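Local coordinates for NAD(P)H-flavin oxidoreductase (Staphylococcus epidermidis ATCC 12228, PDB 3GBH), which probably catalyses electron transfer from NAD(P)H through bound flavin mononucleotide, as a member of the nitroreductase family of flavoenzymes, at residues Leu86-Asp91 against Ile141-Met146; Ser17-Lys22 against Gln196-Ser201; Glu66-Ser71 against Glu170-Ile175; Phe24-Lys29 against Leu79-Ala84. All blocks are in the same frame, centred on the assembly; numbering follows the deposited sequence.

Contact 1 (Leu86-Asp91 against Ile141-Met146); sequences LIIFGD and IDSSLM. With FMN (flavin mononucleotide), chain E.
I88 and the selenomethionine M146 reach toward each other and meet tip to tip, with the methyl CE of M146 lying 3.7 Å from I88 CG2. That same CG2 branch also rests on the helix at S143, 3.8 Å from S143 CB. A beta-branched isoleucine suits the place because its short CG2 arm, anti to the backbone N, points at the helix and reaches both neighbours at once. M146 leaves its helix with CG anti to the backbone N (chi1 -175°) and then bends at chi2 and chi3, which curls the flexible, weakly polar chain so that its end methyl faces the strand.

S143 is small enough to let the backbones draw close: its CA is 6.5 Å from the CA of G90, where no side chain stands in the way. The hydroxyl of S143 turns back to bond the carbonyl of V139, one helical turn earlier, which satisfies a buried polar atom; it stays 3.9 Å from F89 O. A neighbouring flank of the helix meets the flavin: L145 CD1 is tight against C8M at 3.3 Å and D142 OD1 lies 3.6 Å from C7M, while the backbone N of S48 bonds that carboxylate oxygen.

Strand 84-91 runs between 54-59 and 183-192 in the antiparallel sheet. The axes of 86-91 and 141-146 run roughly antiparallel, 146° apart, approaching to 8.5 Å. W54 and I56 flank M146, and V186 touches S143. Helix 172-176 covers F89 from the other side, and I141, S144 and L145 pack on the second subunit.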
# COMPACT_ATOMS: atom_id res chain seq x y z
N LEU B 86 0.21 -2.52 38.73
CA LEU B 86 0.74 -1.19 38.51
C LEU B 86 -0.39 -0.22 38.80
O LEU B 86 -1.47 -0.39 38.27
CB LEU B 86 1.20 -1.03 37.06
CG LEU B 86 2.13 -2.11 36.49
CD1 LEU B 86 2.61 -1.73 35.09
CD2 LEU B 86 3.31 -2.35 37.40
N ILE B 87 -0.16 0.75 39.68
CA ILE B 87 -1.14 1.82 39.88
C ILE B 87 -0.49 3.12 39.44
O ILE B 87 0.54 3.52 39.99
CB ILE B 87 -1.61 1.91 41.32
CG1 ILE B 87 -2.03 0.52 41.84
CG2 ILE B 87 -2.78 2.91 41.45
CD1 ILE B 87 -2.41 0.49 43.34
N ILE B 88 -1.07 3.76 38.43
CA ILE B 88 -0.49 4.95 37.82
C ILE B 88 -1.24 6.17 38.34
O ILE B 88 -2.46 6.24 38.26
CB ILE B 88 -0.57 4.89 36.30
CG1 ILE B 88 0.22 3.68 35.77
CG2 ILE B 88 -0.04 6.19 35.68
CD1 ILE B 88 -0.20 3.25 34.40
N PHE B 89 -0.48 7.08 38.94
CA PHE B 89 -0.95 8.30 39.51
C PHE B 89 -0.44 9.45 38.64
O PHE B 89 0.58 9.32 37.97
CB PHE B 89 -0.37 8.48 40.91
CG PHE B 89 -0.92 7.53 41.94
CD1 PHE B 89 -0.37 6.26 42.07
CD2 PHE B 89 -1.95 7.92 42.79
CE1 PHE B 89 -0.86 5.38 43.01
CE2 PHE B 89 -2.45 7.07 43.73
CZ PHE B 89 -1.91 5.78 43.85
N GLY B 90 -1.15 10.56 38.68
CA GLY B 90 -0.74 11.78 38.02
C GLY B 90 -0.34 12.78 39.09
O GLY B 90 -1.02 12.92 40.10
N ASP B 91 0.79 13.44 38.90
CA ASP B 91 1.27 14.44 39.86
C ASP B 91 0.69 15.81 39.47
O ASP B 91 1.04 16.36 38.44
CB ASP B 91 2.81 14.46 39.84
CG ASP B 91 3.41 15.45 40.75
OD1 ASP B 91 2.71 16.13 41.57
OD2 ASP B 91 4.64 15.51 40.69
N ILE B 141 -4.67 12.51 30.86
CA ILE B 141 -4.34 12.33 29.47
C ILE B 141 -2.90 11.84 29.32
O ILE B 141 -2.67 10.82 28.67
CB ILE B 141 -4.60 13.60 28.60
CG1 ILE B 141 -6.11 13.91 28.55
CG2 ILE B 141 -4.02 13.43 27.21
CD1 ILE B 141 -6.45 15.34 28.11
N ASP B 142 -1.93 12.54 29.93
CA ASP B 142 -0.53 12.18 29.72
C ASP B 142 -0.29 10.77 30.23
O ASP B 142 0.37 10.00 29.56
CB ASP B 142 0.42 13.13 30.45
CG ASP B 142 0.50 14.52 29.83
OD1 ASP B 142 0.21 14.69 28.63
OD2 ASP B 142 0.90 15.46 30.57
N SER B 143 -0.79 10.46 31.42
CA SER B 143 -0.56 9.16 32.07
C SER B 143 -1.20 8.01 31.29
O SER B 143 -0.67 6.90 31.26
CB SER B 143 -1.10 9.18 33.50
OG SER B 143 -0.45 10.19 34.28
N SER B 144 -2.35 8.28 30.67
CA SER B 144 -3.00 7.31 29.80
C SER B 144 -2.21 7.04 28.51
O SER B 144 -2.15 5.90 28.02
CB SER B 144 -4.44 7.78 29.51
OG SER B 144 -5.17 7.87 30.74
N LEU B 145 -1.58 8.07 27.95
CA LEU B 145 -0.72 7.87 26.80
C LEU B 145 0.42 6.89 27.14
O LEU B 145 0.70 5.96 26.38
CB LEU B 145 -0.17 9.19 26.27
CG LEU B 145 -1.17 10.23 25.71
CD1 LEU B 145 -0.46 11.51 25.38
CD2 LEU B 145 -1.90 9.68 24.48
N MSE B 146 1.06 7.11 28.29
CA MSE B 146 2.14 6.24 28.76
C MSE B 146 1.60 4.84 29.04
O MSE B 146 2.21 3.86 28.66
CB MSE B 146 2.79 6.86 29.99
CG MSE B 146 3.98 6.15 30.54
SE MSE B 146 3.50 4.65 31.67
CE MSE B 146 2.66 5.70 33.13
N1 FMN E . 3.30 20.21 21.16
C2 FMN E . 3.03 21.41 20.53
O2 FMN E . 3.83 21.85 19.69
N3 FMN E . 1.87 22.10 20.85
C4 FMN E . 0.97 21.62 21.79
O4 FMN E . -0.06 22.30 22.01
C4A FMN E . 1.25 20.40 22.45
N5 FMN E . 0.40 19.89 23.43
C5A FMN E . 0.56 18.57 23.83
C6 FMN E . -0.44 17.94 24.55
C7 FMN E . -0.33 16.63 24.95
C7M FMN E . -1.44 15.96 25.71
C8 FMN E . 0.81 15.92 24.62
C8M FMN E . 0.92 14.49 25.03
C9 FMN E . 1.82 16.53 23.90
C9A FMN E . 1.72 17.87 23.49
N10 FMN E . 2.72 18.52 22.76
C10 FMN E . 2.43 19.71 22.14
C1' FMN E . 3.98 17.76 22.34
C2' FMN E . 4.91 17.64 23.53
O2' FMN E . 5.66 18.83 23.71
C3' FMN E . 5.89 16.50 23.28
O3' FMN E . 5.18 15.29 23.16
C4' FMN E . 6.96 16.39 24.36
O4' FMN E . 7.74 17.57 24.23
C5' FMN E . 7.78 15.12 24.14
O5' FMN E . 8.45 15.13 22.87
P FMN E . 8.19 13.96 21.80
O1P FMN E . 8.98 14.26 20.53
O2P FMN E . 6.72 13.89 21.51
O3P FMN E . 8.57 12.63 22.33

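Contact 2 (Ser17-Lys22 against Gln196-Ser201); sequences SRKSVK and QDAHDS. With FMN (flavin mononucleotide), chain H.
S20, whose carbonyl O sits 3.2 Å from A198 CB, grips the flavin phosphate with its hydroxyl: OG donates to O2P of FMN at 2.7 Å. The same O2P lies at the edge of the R18 guanidinium, in its plane, and takes a nearly straight bond (172°) from NH1, while NH2 reaches O3P. The backbone N of S20 donates to O1P at 2.8 Å, so every terminal phosphate oxygen has a donor from this loop. Arginine fits here because its planar group can serve two oxygens at once, and K44 O of the second subunit fixes its NH2 further.

Across the contact, K19 and D200 form a salt bridge of 2.6 Å between NZ and OD1, the ammonium arriving on the syn side. With CG beside the backbone N (chi1 -53°) and the chain extended beyond, K19 is long enough to span the gap at the protein surface. Its CB presses on A198 CB at 3.5 Å; the single methyl of alanine allows this closeness, and V21 CG2 flanks it. Two waters finish the join, one linking S20 O to H199 N and the other K22 N to Q196 O.

K22 NZ donates to the flavin O2 at 2.7 Å. A basic N-terminal loop that binds phosphate and pyrimidine edge together is characteristic of the FMN site of nitroreductase-family enzymes.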
# COMPACT_ATOMS: atom_id res chain seq x y z
N SER B 17 -2.36 -8.85 19.56
CA SER B 17 -2.44 -9.74 20.72
C SER B 17 -2.64 -9.01 22.04
O SER B 17 -2.81 -9.66 23.08
CB SER B 17 -1.21 -10.64 20.79
OG SER B 17 -0.04 -9.86 20.79
N ARG B 18 -2.65 -7.68 22.02
CA ARG B 18 -2.92 -6.89 23.23
C ARG B 18 -4.42 -7.03 23.57
O ARG B 18 -5.27 -6.42 22.92
CB ARG B 18 -2.56 -5.41 23.00
CG ARG B 18 -2.28 -4.56 24.25
CD ARG B 18 -3.51 -4.33 25.14
NE ARG B 18 -4.67 -3.88 24.36
CZ ARG B 18 -5.93 -4.13 24.70
NH1 ARG B 18 -6.18 -4.80 25.83
NH2 ARG B 18 -6.93 -3.78 23.91
N LYS B 19 -4.71 -7.84 24.57
CA LYS B 19 -6.06 -8.09 25.07
C LYS B 19 -6.03 -8.17 26.61
O LYS B 19 -4.96 -8.36 27.21
CB LYS B 19 -6.60 -9.41 24.48
CG LYS B 19 -6.51 -9.51 22.93
CD LYS B 19 -7.01 -10.85 22.43
CE LYS B 19 -6.87 -10.96 20.91
NZ LYS B 19 -7.17 -12.31 20.45
N SER B 20 -7.19 -7.99 27.24
CA SER B 20 -7.28 -8.00 28.70
C SER B 20 -7.27 -9.43 29.22
O SER B 20 -8.26 -10.16 29.15
CB SER B 20 -8.56 -7.30 29.20
OG SER B 20 -8.46 -5.89 29.03
N VAL B 21 -6.14 -9.82 29.79
CA VAL B 21 -5.99 -11.09 30.46
C VAL B 21 -6.30 -10.83 31.93
O VAL B 21 -5.79 -9.88 32.50
CB VAL B 21 -4.55 -11.62 30.27
CG1 VAL B 21 -4.24 -12.74 31.22
CG2 VAL B 21 -4.34 -12.02 28.82
N LYS B 22 -7.16 -11.67 32.51
CA LYS B 22 -7.60 -11.51 33.90
C LYS B 22 -7.12 -12.59 34.89
O LYS B 22 -7.31 -12.45 36.09
CB LYS B 22 -9.14 -11.39 33.91
CG LYS B 22 -9.58 -10.27 32.97
CD LYS B 22 -11.00 -9.84 33.15
CE LYS B 22 -11.32 -8.74 32.14
NZ LYS B 22 -12.63 -8.11 32.46
N GLN B 196 -4.75 -17.90 31.54
CA GLN B 196 -5.89 -18.16 30.65
C GLN B 196 -5.95 -17.13 29.53
O GLN B 196 -5.71 -15.98 29.76
CB GLN B 196 -7.20 -18.07 31.43
CG GLN B 196 -7.53 -19.30 32.23
CD GLN B 196 -8.80 -19.11 33.09
OE1 GLN B 196 -8.91 -19.69 34.18
NE2 GLN B 196 -9.75 -18.31 32.59
N ASP B 197 -6.30 -17.56 28.33
CA ASP B 197 -6.48 -16.64 27.19
C ASP B 197 -7.53 -15.57 27.50
O ASP B 197 -8.55 -15.87 28.11
CB ASP B 197 -6.94 -17.42 25.95
CG ASP B 197 -5.81 -18.18 25.26
OD1 ASP B 197 -4.62 -17.88 25.46
OD2 ASP B 197 -6.14 -19.08 24.47
N ALA B 198 -7.29 -14.34 27.07
CA ALA B 198 -8.33 -13.31 27.06
C ALA B 198 -9.53 -13.70 26.20
O ALA B 198 -9.37 -14.44 25.23
CB ALA B 198 -7.75 -12.01 26.55
N HIS B 199 -10.71 -13.21 26.56
CA HIS B 199 -11.84 -13.21 25.63
C HIS B 199 -11.62 -12.18 24.51
O HIS B 199 -11.20 -11.04 24.78
CB HIS B 199 -13.15 -12.88 26.34
CG HIS B 199 -13.58 -13.92 27.31
ND1 HIS B 199 -13.90 -15.20 26.92
CD2 HIS B 199 -13.74 -13.88 28.66
CE1 HIS B 199 -14.24 -15.91 27.99
NE2 HIS B 199 -14.15 -15.13 29.06
N ASP B 200 -11.90 -12.58 23.28
CA ASP B 200 -11.95 -11.64 22.17
C ASP B 200 -13.13 -10.69 22.36
O ASP B 200 -14.13 -11.06 22.96
CB ASP B 200 -12.12 -12.38 20.85
CG ASP B 200 -10.85 -13.11 20.41
OD1 ASP B 200 -9.74 -12.77 20.89
OD2 ASP B 200 -10.98 -14.03 19.58
N SER B 201 -13.02 -9.47 21.82
CA SER B 201 -14.04 -8.45 22.01
C SER B 201 -14.29 -7.73 20.70
O SER B 201 -13.49 -7.85 19.78
CB SER B 201 -13.64 -7.47 23.09
OG SER B 201 -12.35 -6.95 22.84
N1 FMN H . -11.46 -4.88 33.21
C2 FMN H . -11.73 -5.47 34.44
O2 FMN H . -11.80 -6.70 34.56
N3 FMN H . -11.94 -4.67 35.53
C4 FMN H . -11.87 -3.28 35.43
O4 FMN H . -12.08 -2.59 36.45
C4A FMN H . -11.62 -2.69 34.20
N5 FMN H . -11.59 -1.32 34.05
C5A FMN H . -11.02 -0.76 32.92
C6 FMN H . -10.64 0.59 32.90
C7 FMN H . -10.07 1.14 31.77
C7M FMN H . -9.68 2.60 31.75
C8 FMN H . -9.88 0.35 30.64
C8M FMN H . -9.25 0.87 29.38
C9 FMN H . -10.25 -0.98 30.66
C9A FMN H . -10.81 -1.57 31.80
N10 FMN H . -11.17 -2.93 31.84
C10 FMN H . -11.43 -3.51 33.08
C1' FMN H . -10.89 -3.84 30.66
C2' FMN H . -11.96 -3.56 29.60
O2' FMN H . -13.18 -4.19 29.94
C3' FMN H . -11.45 -4.06 28.24
O3' FMN H . -10.34 -3.29 27.86
C4' FMN H . -12.50 -4.02 27.13
O4' FMN H . -13.55 -4.93 27.44
C5' FMN H . -11.85 -4.38 25.79
O5' FMN H . -11.32 -5.70 25.84
P FMN H . -9.77 -5.94 25.53
O1P FMN H . -9.46 -7.41 25.62
O2P FMN H . -8.97 -5.12 26.50
O3P FMN H . -9.44 -5.45 24.14
O HOH W 1 -10.75 -11.14 28.58
O HOH W 2 -7.73 -14.37 31.28

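Contact 3 (Glu66-Ser71 against Glu170-Ile175)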
# COMPACT_ATOMS: atom_id res chain seq x y z
N GLU B 66 -1.93 -7.28 49.96
CA GLU B 66 -2.90 -7.46 51.02
C GLU B 66 -3.50 -6.13 51.46
O GLU B 66 -4.71 -6.05 51.73
CB GLU B 66 -2.26 -8.14 52.21
CG GLU B 66 -3.22 -8.39 53.35
CD GLU B 66 -4.39 -9.27 52.98
OE1 GLU B 66 -4.22 -10.17 52.14
OE2 GLU B 66 -5.48 -9.06 53.56
N LYS B 67 -2.66 -5.10 51.56
CA LYS B 67 -3.13 -3.77 51.95
C LYS B 67 -4.09 -3.17 50.96
O LYS B 67 -5.02 -2.48 51.36
CB LYS B 67 -1.96 -2.81 52.16
CG LYS B 67 -1.20 -3.06 53.44
CD LYS B 67 -0.04 -2.07 53.55
CE LYS B 67 0.60 -2.08 54.92
NZ LYS B 67 1.90 -1.34 54.90
N VAL B 68 -3.87 -3.41 49.67
CA VAL B 68 -4.77 -2.83 48.67
C VAL B 68 -5.91 -3.79 48.26
O VAL B 68 -6.72 -3.44 47.40
CB VAL B 68 -4.03 -2.37 47.43
CG1 VAL B 68 -2.87 -1.45 47.80
CG2 VAL B 68 -3.56 -3.55 46.61
N LYS B 69 -6.00 -4.96 48.89
CA LYS B 69 -6.89 -6.00 48.41
C LYS B 69 -8.34 -5.51 48.38
O LYS B 69 -8.99 -5.60 47.36
CB LYS B 69 -6.75 -7.26 49.27
CG LYS B 69 -7.54 -8.49 48.80
CD LYS B 69 -7.55 -9.59 49.90
N GLU B 70 -8.84 -4.97 49.49
CA GLU B 70 -10.24 -4.53 49.56
C GLU B 70 -10.52 -3.42 48.54
O GLU B 70 -11.60 -3.39 47.96
CB GLU B 70 -10.62 -4.09 51.00
N SER B 71 -9.54 -2.56 48.29
CA SER B 71 -9.69 -1.51 47.29
C SER B 71 -9.84 -2.00 45.84
O SER B 71 -10.21 -1.22 44.97
CB SER B 71 -8.50 -0.54 47.34
OG SER B 71 -8.37 0.01 48.64
N GLU B 170 -10.71 6.94 45.79
CA GLU B 170 -10.79 7.87 46.92
C GLU B 170 -9.75 7.59 47.99
O GLU B 170 -9.31 8.50 48.67
CB GLU B 170 -12.17 7.80 47.56
CG GLU B 170 -13.30 8.25 46.66
CD GLU B 170 -13.21 9.73 46.30
OE1 GLU B 170 -13.13 10.56 47.24
OE2 GLU B 170 -13.21 10.05 45.08
N ASN B 171 -9.39 6.33 48.18
CA ASN B 171 -8.57 5.91 49.31
C ASN B 171 -7.22 5.32 48.91
O ASN B 171 -6.36 5.13 49.76
CB ASN B 171 -9.33 4.93 50.16
CG ASN B 171 -10.55 5.55 50.79
OD1 ASN B 171 -10.46 6.52 51.55
ND2 ASN B 171 -11.71 5.01 50.46
N ILE B 172 -7.01 5.06 47.63
CA ILE B 172 -5.83 4.29 47.24
C ILE B 172 -4.50 5.00 47.54
O ILE B 172 -3.54 4.35 48.00
CB ILE B 172 -5.91 3.83 45.75
CG1 ILE B 172 -4.83 2.79 45.46
CG2 ILE B 172 -5.92 5.03 44.82
CD1 ILE B 172 -5.00 1.46 46.29
N ALA B 173 -4.42 6.31 47.30
CA ALA B 173 -3.19 7.07 47.63
C ALA B 173 -2.81 6.92 49.09
O ALA B 173 -1.66 6.61 49.43
CB ALA B 173 -3.32 8.57 47.26
N ASP B 174 -3.78 7.14 49.97
CA ASP B 174 -3.54 7.01 51.39
C ASP B 174 -3.06 5.60 51.78
O ASP B 174 -2.21 5.45 52.67
CB ASP B 174 -4.82 7.33 52.19
CG ASP B 174 -5.25 8.80 52.07
OD1 ASP B 174 -4.36 9.69 52.02
OD2 ASP B 174 -6.48 9.04 52.03
N ILE B 175 -3.65 4.58 51.16
CA ILE B 175 -3.36 3.20 51.51
C ILE B 175 -1.91 2.86 51.16
O ILE B 175 -1.21 2.24 51.94
CB ILE B 175 -4.36 2.20 50.82
CG1 ILE B 175 -5.76 2.36 51.41
CG2 ILE B 175 -3.90 0.76 50.99
CD1 ILE B 175 -6.86 1.71 50.60
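The flat group that a side chain touches here is the peptide carbonyl of K67, whose O lies 3.4 Å from I175 CG2; no aromatic ring takes part, and the rest of the contact is aliphatic branches and the small side chain of S71. V68 meets both isoleucines. Its CG1 methyl, anti to the carbonyl carbon (chi1 -52°), is 3.9 Å from I172 CD1 and 4.0 Å from I175 CG2, so that one short branch fits against the pair at slanting angles. Valine suits this place near the end of helix 62-68, since a compact side chain allows the backbones to approach, the CA atoms of V68 and I175 being 6.8 Å apart.

I172 carries CG1 anti to its backbone N (chi1 -168°), which swings the long arm out toward V68, and CD1 also meets S71 CB at 4.2 Å. I175 has the widest reach: CG2 goes to K67 and V68, and CD1 toward S71. The 3.0 Å separation of S71 OG and I175 CD1 is too short for easy packing, so the exact placing of those two atoms is doubtful. No hydrogen bond joins the segments.

Support comes from around them. S71 has a backbone bond with D168, and the amide of N171 bonds the D168 carboxylate, which tie both segments to the loop leading into helix 172-176. I172 also packs on I87, through CG1, and on F167. The end of helix 62-68 and the turn after it thus pack against helix 172-176, which itself lies on strand 84-91, within the alpha/beta fold of the nitroreductase family.

Contact 4 (Phe24-Lys29 against Leu79-Ala84); sequences FDENYK and LTTSSA
Two carbonyl oxygens, D25 O and T81 O, face one another at 3.4 Å with no proton donor of the protein between them. The awkward meeting is eased by what surrounds it. T81 O takes a CA-H...O contact from E26 CA, with an angle of 155° at the hydrogen, and a water lies 2.7 Å from D25 O, donating to it and to S83 OG.

More conventional bonds accompany it. F24 N donates to T81 OG1 at 3.1 Å and 167°, and the same hydroxyl stands at the edge of the F24 ring, in its plane, 3.6 Å from CD2. With OG1 set between the backbone N and the carbonyl carbon (chi1 68°), T81 can also bond R77 O, so threonine serves as both acceptor and donor at the end of helix 76-81. S83 OG in turn donates to Y28 O at 2.7 Å, coming from above the carbonyl plane; Y28 extends its own hydroxyl to Y159.

The loop keeps its shape through a type I turn from D25 to Y28, and D25 OD1 accepts N27 N in an Asx turn. S83 and A84 both face I191, a classic beta bulge at the start of strand 84-91.

K29 brings its ammonium to two waters, one of them 2.7 Å from S83 O, and K65 bonds S82 O and L79 O. Two lysines beside carbonyls at a helix C-terminus would probably balance the negative end of its dipole, so the chemistry implies a hydrated polar join, with the F24 and Y28 rings as its buried apolar parts.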
# COMPACT_ATOMS: atom_id res chain seq x y z
N PHE B 24 -3.54 -14.65 35.65
CA PHE B 24 -2.12 -14.77 35.42
C PHE B 24 -1.54 -15.94 36.21
O PHE B 24 -2.19 -16.50 37.10
CB PHE B 24 -1.41 -13.49 35.86
CG PHE B 24 -1.96 -12.26 35.22
CD1 PHE B 24 -1.43 -11.79 34.04
CD2 PHE B 24 -3.02 -11.56 35.81
CE1 PHE B 24 -1.94 -10.64 33.44
CE2 PHE B 24 -3.53 -10.40 35.21
CZ PHE B 24 -2.99 -9.95 34.03
N ASP B 25 -0.32 -16.32 35.83
CA ASP B 25 0.43 -17.33 36.53
C ASP B 25 0.90 -16.74 37.87
O ASP B 25 1.75 -15.85 37.95
CB ASP B 25 1.58 -17.84 35.64
CG ASP B 25 2.40 -18.94 36.30
OD1 ASP B 25 2.23 -19.21 37.52
OD2 ASP B 25 3.25 -19.53 35.60
N GLU B 26 0.31 -17.27 38.93
CA GLU B 26 0.52 -16.78 40.27
C GLU B 26 1.95 -17.02 40.77
O GLU B 26 2.38 -16.40 41.74
CB GLU B 26 -0.46 -17.51 41.19
CG GLU B 26 -0.92 -16.74 42.41
CD GLU B 26 -1.71 -17.63 43.36
OE1 GLU B 26 -2.34 -18.59 42.87
OE2 GLU B 26 -1.69 -17.37 44.59
N ASN B 27 2.66 -17.93 40.12
CA ASN B 27 4.02 -18.30 40.53
C ASN B 27 5.10 -17.72 39.64
O ASN B 27 6.28 -17.98 39.84
CB ASN B 27 4.13 -19.81 40.52
CG ASN B 27 3.19 -20.46 41.50
OD1 ASN B 27 2.32 -21.23 41.10
ND2 ASN B 27 3.34 -20.14 42.78
N TYR B 28 4.70 -16.93 38.65
CA TYR B 28 5.65 -16.27 37.78
C TYR B 28 5.83 -14.84 38.26
O TYR B 28 4.84 -14.11 38.42
CB TYR B 28 5.14 -16.25 36.34
CG TYR B 28 6.14 -15.61 35.46
CD1 TYR B 28 6.11 -14.25 35.25
CD2 TYR B 28 7.18 -16.35 34.92
CE1 TYR B 28 7.08 -13.64 34.50
CE2 TYR B 28 8.16 -15.74 34.15
CZ TYR B 28 8.10 -14.38 33.95
OH TYR B 28 9.05 -13.71 33.20
N LYS B 29 7.07 -14.44 38.49
CA LYS B 29 7.37 -13.06 38.84
C LYS B 29 8.34 -12.46 37.81
O LYS B 29 9.29 -13.12 37.35
CB LYS B 29 7.92 -12.95 40.26
CG LYS B 29 7.00 -13.51 41.37
CD LYS B 29 5.63 -12.79 41.49
CE LYS B 29 4.64 -13.58 42.37
NZ LYS B 29 3.25 -13.03 42.30
N LEU B 79 -5.54 -8.96 40.90
CA LEU B 79 -4.61 -8.53 41.95
C LEU B 79 -3.80 -9.69 42.54
O LEU B 79 -2.57 -9.61 42.66
CB LEU B 79 -5.34 -7.83 43.10
CG LEU B 79 -4.41 -7.30 44.21
CD1 LEU B 79 -3.42 -6.21 43.67
CD2 LEU B 79 -5.22 -6.78 45.35
N THR B 80 -4.51 -10.74 42.94
CA THR B 80 -3.89 -11.94 43.49
C THR B 80 -2.88 -12.62 42.58
O THR B 80 -1.75 -12.93 42.99
CB THR B 80 -4.96 -12.97 43.81
OG1 THR B 80 -5.79 -12.45 44.86
CG2 THR B 80 -4.32 -14.33 44.24
N THR B 81 -3.28 -12.85 41.33
CA THR B 81 -2.49 -13.70 40.45
C THR B 81 -1.38 -12.95 39.69
O THR B 81 -0.40 -13.56 39.26
CB THR B 81 -3.40 -14.49 39.50
OG1 THR B 81 -4.03 -13.59 38.57
CG2 THR B 81 -4.48 -15.28 40.29
N SER B 82 -1.53 -11.64 39.54
CA SER B 82 -0.60 -10.82 38.78
C SER B 82 0.84 -10.83 39.32
O SER B 82 1.08 -10.96 40.54
CB SER B 82 -1.09 -9.37 38.72
OG SER B 82 -1.09 -8.76 40.00
N SER B 83 1.79 -10.68 38.41
CA SER B 83 3.17 -10.49 38.83
C SER B 83 3.29 -9.16 39.58
O SER B 83 4.05 -9.05 40.52
CB SER B 83 4.11 -10.52 37.63
OG SER B 83 4.16 -11.83 37.09
N ALA B 84 2.54 -8.16 39.11
CA ALA B 84 2.48 -6.88 39.77
C ALA B 84 1.16 -6.22 39.41
O ALA B 84 0.64 -6.44 38.30
CB ALA B 84 3.68 -5.96 39.32
O HOH W 3 2.18 -13.91 36.13
O HOH W 4 2.38 -13.62 39.81
O HOH W 5 3.42 -10.30 42.85

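How the contacts relate
Contact 1 is the core of the four, its centre about 5 Å from that of the chain; the others lie 18 or 19 Å out, yet contact 3 is buried. Contacts 1 and 3 are apolar and meet back to back on strand 84-91: I87 and F89 touch I172 and A173. Contacts 3 and 4 share the neighbourhood of L79, which packs on V68 and K69. Contact 4 runs into contact 1 along the chain through the start of strand 84-91. Towards the surface, contacts 2 and 4 turn polar, with waters and lysines. Contacts 1 and 2 reach the second subunit and touch different flavins, one by its methyl edge, the other by phosphate and pyrimidine.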